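Local structure of F5/8 type C domain protein (Clostridium perfringens, 7JRM) at residues L306-S309 and I310-L314; T430-T433 and K434-S437. The protein probably recognises mucin-type carbohydrate, forming the calcium-bearing carbohydrate-binding module and adjoining INT region of the O-glycopeptidase ZmpB. All blocks are in the same frame, centred on the assembly; numbering follows the deposited sequence.

Contact 1. Residues L306-S309 and I310-L314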
ATOM      1  N   LEU A 306      30.852  19.264  25.851  1.00 24.15           N
ATOM      2  CA  LEU A 306      30.070  18.891  24.677  1.00 21.36           C
ATOM      3  C   LEU A 306      29.637  20.126  23.898  1.00 20.22           C
ATOM      4  O   LEU A 306      29.639  20.122  22.662  1.00 14.34           O
ATOM      5  CB  LEU A 306      28.856  18.062  25.096  1.00 21.92           C
ATOM      6  CG  LEU A 306      27.882  17.653  23.989  1.00 20.43           C
ATOM      7  CD1 LEU A 306      28.595  16.843  22.918  1.00 20.57           C
ATOM      8  CD2 LEU A 306      26.710  16.874  24.565  1.00 18.98           C
ATOM      9  N   LEU A 307      29.263  21.193  24.609  1.00 21.43           N
ATOM     10  CA  LEU A 307      28.920  22.447  23.946  1.00 22.05           C
ATOM     11  C   LEU A 307      30.114  23.010  23.186  1.00 26.37           C
ATOM     12  O   LEU A 307      29.972  23.487  22.055  1.00 27.86           O
ATOM     13  CB  LEU A 307      28.410  23.458  24.974  1.00 25.03           C
ATOM     14  CG  LEU A 307      28.330  24.920  24.530  1.00 25.65           C
ATOM     15  CD1 LEU A 307      27.205  25.114  23.528  1.00 24.05           C
ATOM     16  CD2 LEU A 307      28.149  25.836  25.731  1.00 25.77           C
ATOM     17  N   LYS A 308      31.303  22.956  23.792  1.00 25.90           N
ATOM     18  CA  LYS A 308      32.505  23.423  23.109  1.00 27.83           C
ATOM     19  C   LYS A 308      32.863  22.512  21.942  1.00 26.96           C
ATOM     20  O   LYS A 308      33.349  22.981  20.906  1.00 29.70           O
ATOM     21  CB  LYS A 308      33.665  23.514  24.101  1.00 26.94           C
ATOM     22  CG  LYS A 308      34.975  23.991  23.491  1.00 27.28           C
ATOM     23  CD  LYS A 308      34.815  25.347  22.825  1.00 32.41           C
ATOM     24  CE  LYS A 308      36.152  25.879  22.336  1.00 35.63           C
ATOM     25  NZ  LYS A 308      37.070  26.191  23.466  1.00 33.37           N
ATOM     26  N   SER A 309      32.627  21.205  22.088  1.00 25.78           N
ATOM     27  CA  SER A 309      32.927  20.273  21.007  1.00 28.51           C
ATOM     28  C   SER A 309      32.031  20.520  19.799  1.00 28.11           C
ATOM     29  O   SER A 309      32.494  20.461  18.653  1.00 27.72           O
ATOM     30  CB  SER A 309      32.779  18.834  21.501  1.00 25.97           C
ATOM     31  OG  SER A 309      33.910  18.431  22.253  1.00 24.87           O
ATOM     32  N   ILE A 310      30.748  20.801  20.034  1.00 27.04           N
ATOM     33  CA  ILE A 310      29.837  21.083  18.930  1.00 27.37           C
ATOM     34  C   ILE A 310      30.163  22.433  18.303  1.00 30.46           C
ATOM     35  O   ILE A 310      30.088  22.598  17.078  1.00 32.45           O
ATOM     36  CB  ILE A 310      28.378  21.015  19.419  1.00 27.63           C
ATOM     37  CG1 ILE A 310      28.020  19.584  19.825  1.00 22.92           C
ATOM     38  CG2 ILE A 310      27.421  21.518  18.346  1.00 27.91           C
ATOM     39  CD1 ILE A 310      26.669  19.457  20.492  1.00 19.35           C
ATOM     40  N   GLN A 311      30.541  23.415  19.126  1.00 29.76           N
ATOM     41  CA  GLN A 311      30.902  24.726  18.597  1.00 33.61           C
ATOM     42  C   GLN A 311      32.148  24.645  17.724  1.00 33.33           C
ATOM     43  O   GLN A 311      32.257  25.357  16.718  1.00 38.12           O
ATOM     44  CB  GLN A 311      31.115  25.712  19.745  1.00 28.72           C
ATOM     45  CG  GLN A 311      29.829  26.298  20.307  1.00 31.65           C
ATOM     46  CD  GLN A 311      30.046  27.034  21.615  1.00 32.44           C
ATOM     47  OE1 GLN A 311      31.104  26.925  22.234  1.00 33.58           O
ATOM     48  NE2 GLN A 311      29.041  27.788  22.044  1.00 32.30           N
ATOM     49  N   ASN A 312      33.098  23.782  18.090  1.00 34.28           N
ATOM     50  CA  ASN A 312      34.300  23.618  17.279  1.00 31.42           C
ATOM     51  C   ASN A 312      33.977  22.975  15.937  1.00 33.99           C
ATOM     52  O   ASN A 312      34.583  23.317  14.915  1.00 36.69           O
ATOM     53  CB  ASN A 312      35.335  22.785  18.034  1.00 32.39           C
ATOM     54  CG  ASN A 312      36.283  23.636  18.855  1.00 40.70           C
ATOM     55  OD1 ASN A 312      36.930  24.545  18.334  1.00 37.69           O
ATOM     56  ND2 ASN A 312      36.373  23.344  20.148  1.00 33.70           N
ATOM     57  N   GLN A 313      33.023  22.041  15.919  1.00 37.20           N
ATOM     58  CA  GLN A 313      32.678  21.358  14.678  1.00 33.07           C
ATOM     59  C   GLN A 313      31.871  22.251  13.743  1.00 31.90           C
ATOM     60  O   GLN A 313      32.009  22.150  12.520  1.00 31.72           O
ATOM     61  CB  GLN A 313      31.901  20.078  14.985  1.00 32.62           C
ATOM     62  CG  GLN A 313      31.720  19.153  13.792  1.00 30.66           C
ATOM     63  CD  GLN A 313      32.780  18.072  13.727  1.00 37.63           C
ATOM     64  OE1 GLN A 313      33.230  17.564  14.755  1.00 37.89           O
ATOM     65  NE2 GLN A 313      33.183  17.711  12.514  1.00 35.34           N
ATOM     66  N   LEU A 314      31.032  23.128  14.294  1.00 28.02           N
ATOM     67  CA  LEU A 314      30.140  23.954  13.494  1.00 32.76           C
ATOM     68  C   LEU A 314      30.649  25.373  13.283  1.00 38.55           C
ATOM     69  O   LEU A 314      30.048  26.112  12.495  1.00 37.25           O
ATOM     70  CB  LEU A 314      28.751  24.011  14.141  1.00 34.99           C
ATOM     71  CG  LEU A 314      27.935  22.719  14.089  1.00 31.54           C
ATOM     72  CD1 LEU A 314      26.648  22.862  14.885  1.00 25.57           C
ATOM     73  CD2 LEU A 314      27.642  22.333  12.649  1.00 33.69           C
TER
HETATM   74  O   HOH W   1      36.341  20.466  21.699  1.00 32.06           O
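Ser309 OG is gripped by three partners, the carbonyl of Tyr305 one turn back, the backbone N-H of Ser334, and a water 3.2 Å from OG, and through that water it is linked to Asn312, one turn on. The water accepts a weak bond from Asn312 ND2 at 3.3 Å, so it loosely bridges Ser309 and Asn312. Beneath this runs the regular i to i+4 pattern: Ile310 N reaches Leu306 O at 2.9 Å, followed by the equivalent bonds of Gln311, Asn312 and Gln313 to Leu307, Lys308 and Ser309.

The side chains sort by helix face. On the buried face, CD1 of Leu306 meets CD1 of Ile310 at 4.1 Å. Ile310 keeps CG1 beside its own backbone N (chi1 -66°), which lays CG1 and CD1 against the Leu306 carbonyl. On the next face, with CG beside its own backbone N (chi1 -81°), the extended Gln311 chain crosses Leu307 at a slant and puts NE2 3.6 Å from Leu307 CD1. That amide nitrogen is also bonded to Gly318 O, so it spans between the apolar neighbour and the following loop. On the solvent face, Lys308 bends at chi2 (57°), which draws its methylenes across the amide of Asn312, CE lying 3.4 Å from ND2. This is a van der Waals contact of methylenes with an amide; it does not pair the charged tip with Asn312.

Leu306, Ser309, Ile310 and Gln313 of helix 304-314 face strand 330-332 and the loop that follows it, where Gln313 OE1 takes the Thr332 N-H and Ile310 rests on Leu331. Ile310 and Leu314 also reach helix 322-326, at Met325 and Asp324, while Leu307 leans on Ile320.

Contact 2. Residues T430-T433 and K434-S437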
ATOM      1  N   THR A 430      30.127  -4.146  46.536  1.00 42.21           N
ATOM      2  CA  THR A 430      30.320  -3.915  47.963  1.00 38.15           C
ATOM      3  C   THR A 430      31.682  -4.465  48.355  1.00 39.01           C
ATOM      4  O   THR A 430      31.975  -5.638  48.102  1.00 39.76           O
ATOM      5  CB  THR A 430      29.210  -4.575  48.790  1.00 40.92           C
ATOM      6  OG1 THR A 430      28.016  -3.787  48.702  1.00 35.86           O
ATOM      7  CG2 THR A 430      29.625  -4.695  50.248  1.00 39.40           C
ATOM      8  N   ILE A 431      32.511  -3.621  48.962  1.00 35.32           N
ATOM      9  CA  ILE A 431      33.875  -3.975  49.335  1.00 34.17           C
ATOM     10  C   ILE A 431      33.985  -3.961  50.852  1.00 40.47           C
ATOM     11  O   ILE A 431      33.623  -2.970  51.499  1.00 36.69           O
ATOM     12  CB  ILE A 431      34.900  -3.017  48.704  1.00 37.36           C
ATOM     13  CG1 ILE A 431      34.860  -3.122  47.180  1.00 31.38           C
ATOM     14  CG2 ILE A 431      36.300  -3.309  49.229  1.00 29.73           C
ATOM     15  CD1 ILE A 431      35.356  -1.881  46.474  1.00 35.87           C
ATOM     16  N   ASN A 432      34.482  -5.058  51.419  1.00 37.72           N
ATOM     17  CA  ASN A 432      34.760  -5.099  52.846  1.00 37.91           C
ATOM     18  C   ASN A 432      36.001  -4.271  53.149  1.00 36.08           C
ATOM     19  O   ASN A 432      37.038  -4.425  52.496  1.00 35.44           O
ATOM     20  CB  ASN A 432      34.953  -6.543  53.311  1.00 33.66           C
ATOM     21  CG  ASN A 432      35.565  -6.636  54.698  1.00 40.68           C
ATOM     22  OD1 ASN A 432      35.306  -5.799  55.564  1.00 42.35           O
ATOM     23  ND2 ASN A 432      36.383  -7.659  54.916  1.00 42.51           N
ATOM     24  N   THR A 433      35.896  -3.389  54.142  1.00 35.62           N
ATOM     25  CA  THR A 433      36.994  -2.505  54.506  1.00 36.45           C
ATOM     26  C   THR A 433      37.455  -2.671  55.947  1.00 31.49           C
ATOM     27  O   THR A 433      38.353  -1.940  56.380  1.00 33.41           O
ATOM     28  CB  THR A 433      36.601  -1.040  54.267  1.00 36.60           C
ATOM     29  OG1 THR A 433      37.758  -0.209  54.401  1.00 48.59           O
ATOM     30  CG2 THR A 433      35.556  -0.596  55.272  1.00 29.75           C
ATOM     31  N   LYS A 434      36.873  -3.608  56.701  1.00 40.35           N
ATOM     32  CA  LYS A 434      37.286  -3.805  58.087  1.00 36.93           C
ATOM     33  C   LYS A 434      38.695  -4.377  58.182  1.00 36.15           C
ATOM     34  O   LYS A 434      39.437  -4.042  59.112  1.00 37.82           O
ATOM     35  CB  LYS A 434      36.297  -4.720  58.806  1.00 34.68           C
ATOM     36  CG  LYS A 434      34.909  -4.125  58.981  1.00 30.16           C
ATOM     37  CD  LYS A 434      33.897  -5.195  59.362  1.00 36.60           C
ATOM     38  CE  LYS A 434      33.910  -6.353  58.376  1.00 37.43           C
ATOM     39  NZ  LYS A 434      33.416  -5.944  57.031  1.00 42.31           N
ATOM     40  N   ASP A 435      39.079  -5.233  57.239  1.00 39.07           N
ATOM     41  CA  ASP A 435      40.374  -5.899  57.259  1.00 42.83           C
ATOM     42  C   ASP A 435      41.438  -5.153  56.463  1.00 43.89           C
ATOM     43  O   ASP A 435      42.542  -5.678  56.285  1.00 49.25           O
ATOM     44  CB  ASP A 435      40.238  -7.327  56.723  1.00 43.89           C
ATOM     45  CG  ASP A 435      39.588  -7.377  55.351  1.00 44.27           C
ATOM     46  OD1 ASP A 435      39.420  -8.491  54.811  1.00 42.97           O
ATOM     47  OD2 ASP A 435      39.239  -6.304  54.813  1.00 44.23           O
ATOM     48  N   LEU A 436      41.137  -3.949  55.986  1.00 42.21           N
ATOM     49  CA  LEU A 436      42.051  -3.215  55.124  1.00 41.44           C
ATOM     50  C   LEU A 436      42.961  -2.314  55.945  1.00 40.55           C
ATOM     51  O   LEU A 436      42.525  -1.685  56.913  1.00 41.21           O
ATOM     52  CB  LEU A 436      41.273  -2.378  54.108  1.00 45.24           C
ATOM     53  CG  LEU A 436      41.036  -3.060  52.761  1.00 44.29           C
ATOM     54  CD1 LEU A 436      40.013  -2.295  51.930  1.00 39.81           C
ATOM     55  CD2 LEU A 436      42.349  -3.216  52.016  1.00 45.43           C
ATOM     56  N   SER A 437      44.230  -2.258  55.551  1.00 40.47           N
ATOM     57  CA  SER A 437      45.173  -1.356  56.191  1.00 44.02           C
ATOM     58  C   SER A 437      44.830   0.092  55.858  1.00 44.14           C
ATOM     59  O   SER A 437      44.215   0.387  54.830  1.00 46.13           O
ATOM     60  CB  SER A 437      46.603  -1.672  55.749  1.00 40.16           C
ATOM     61  OG  SER A 437      46.903  -3.045  55.928  1.00 47.18           O
TER
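Lys434 curls its side chain around the amide oxygen of Asn432. CB lies 3.6 Å from OD1, and CG and CD pass the same oxygen at slightly longer range. Bends at chi3 and chi4 then fold the chain back, bringing CE to 3.2 Å. NZ is modelled 2.4 Å from Asn432 OD1, too short to be taken literally, and is also bonded to Gly390 O.

The backbone N of Lys434 donates to OD1 as well, at 2.9 Å and from above the carbonyl plane. This bond from residue i+2 to the Asn432 side chain defines an Asx turn. With CG anti to its backbone N (chi1 166°), Asn432 swings the amide toward the turn that follows. A type I beta turn across residues 433-436 continues the bend, closed by a weak bond from Leu436 N to Thr433 O at 3.5 Å.

Asn432 ND2 lies 3.2 Å from both OD1 and OD2 of Asp435, at angles poor for a bond, the amide and carboxylate planes 30° apart. Leu436 CD1 passes 3.9 Å from Thr433 OG1, a buried hydroxyl with no polar partner in the model.

OD1 thus takes the Lys434 N-H, with the ammonium group placed against it at a doubtful distance, while the nearby carboxylate probably attracts ND2 electrostatically; at the end of strand 428-432, the Asn432 side chain caps the bend through an Asx turn that overlaps a type I turn.

Contact 1 precedes contact 2 along the chain; their nearest atoms are about 30 Å apart and they do not touch. Both belong to the C-terminal part of this elongated molecule. Helix 304-314 packs beside strand 330-332, an outermost strand of a seven-stranded mixed sheet; the chain around strands 330-332 and 350-352 is consistent with leucine-rich repeats. The same sheet runs on through strands 350-352, 372-384, 452-461 and 440-449. Contact 2 ends strand 428-432, which pairs with 391-395 in a separate small sheet, and leads into strand 440-449. The two sites therefore both lie on the same side of the chain's centre, their own centres 44 Å apart, far from the calcium site.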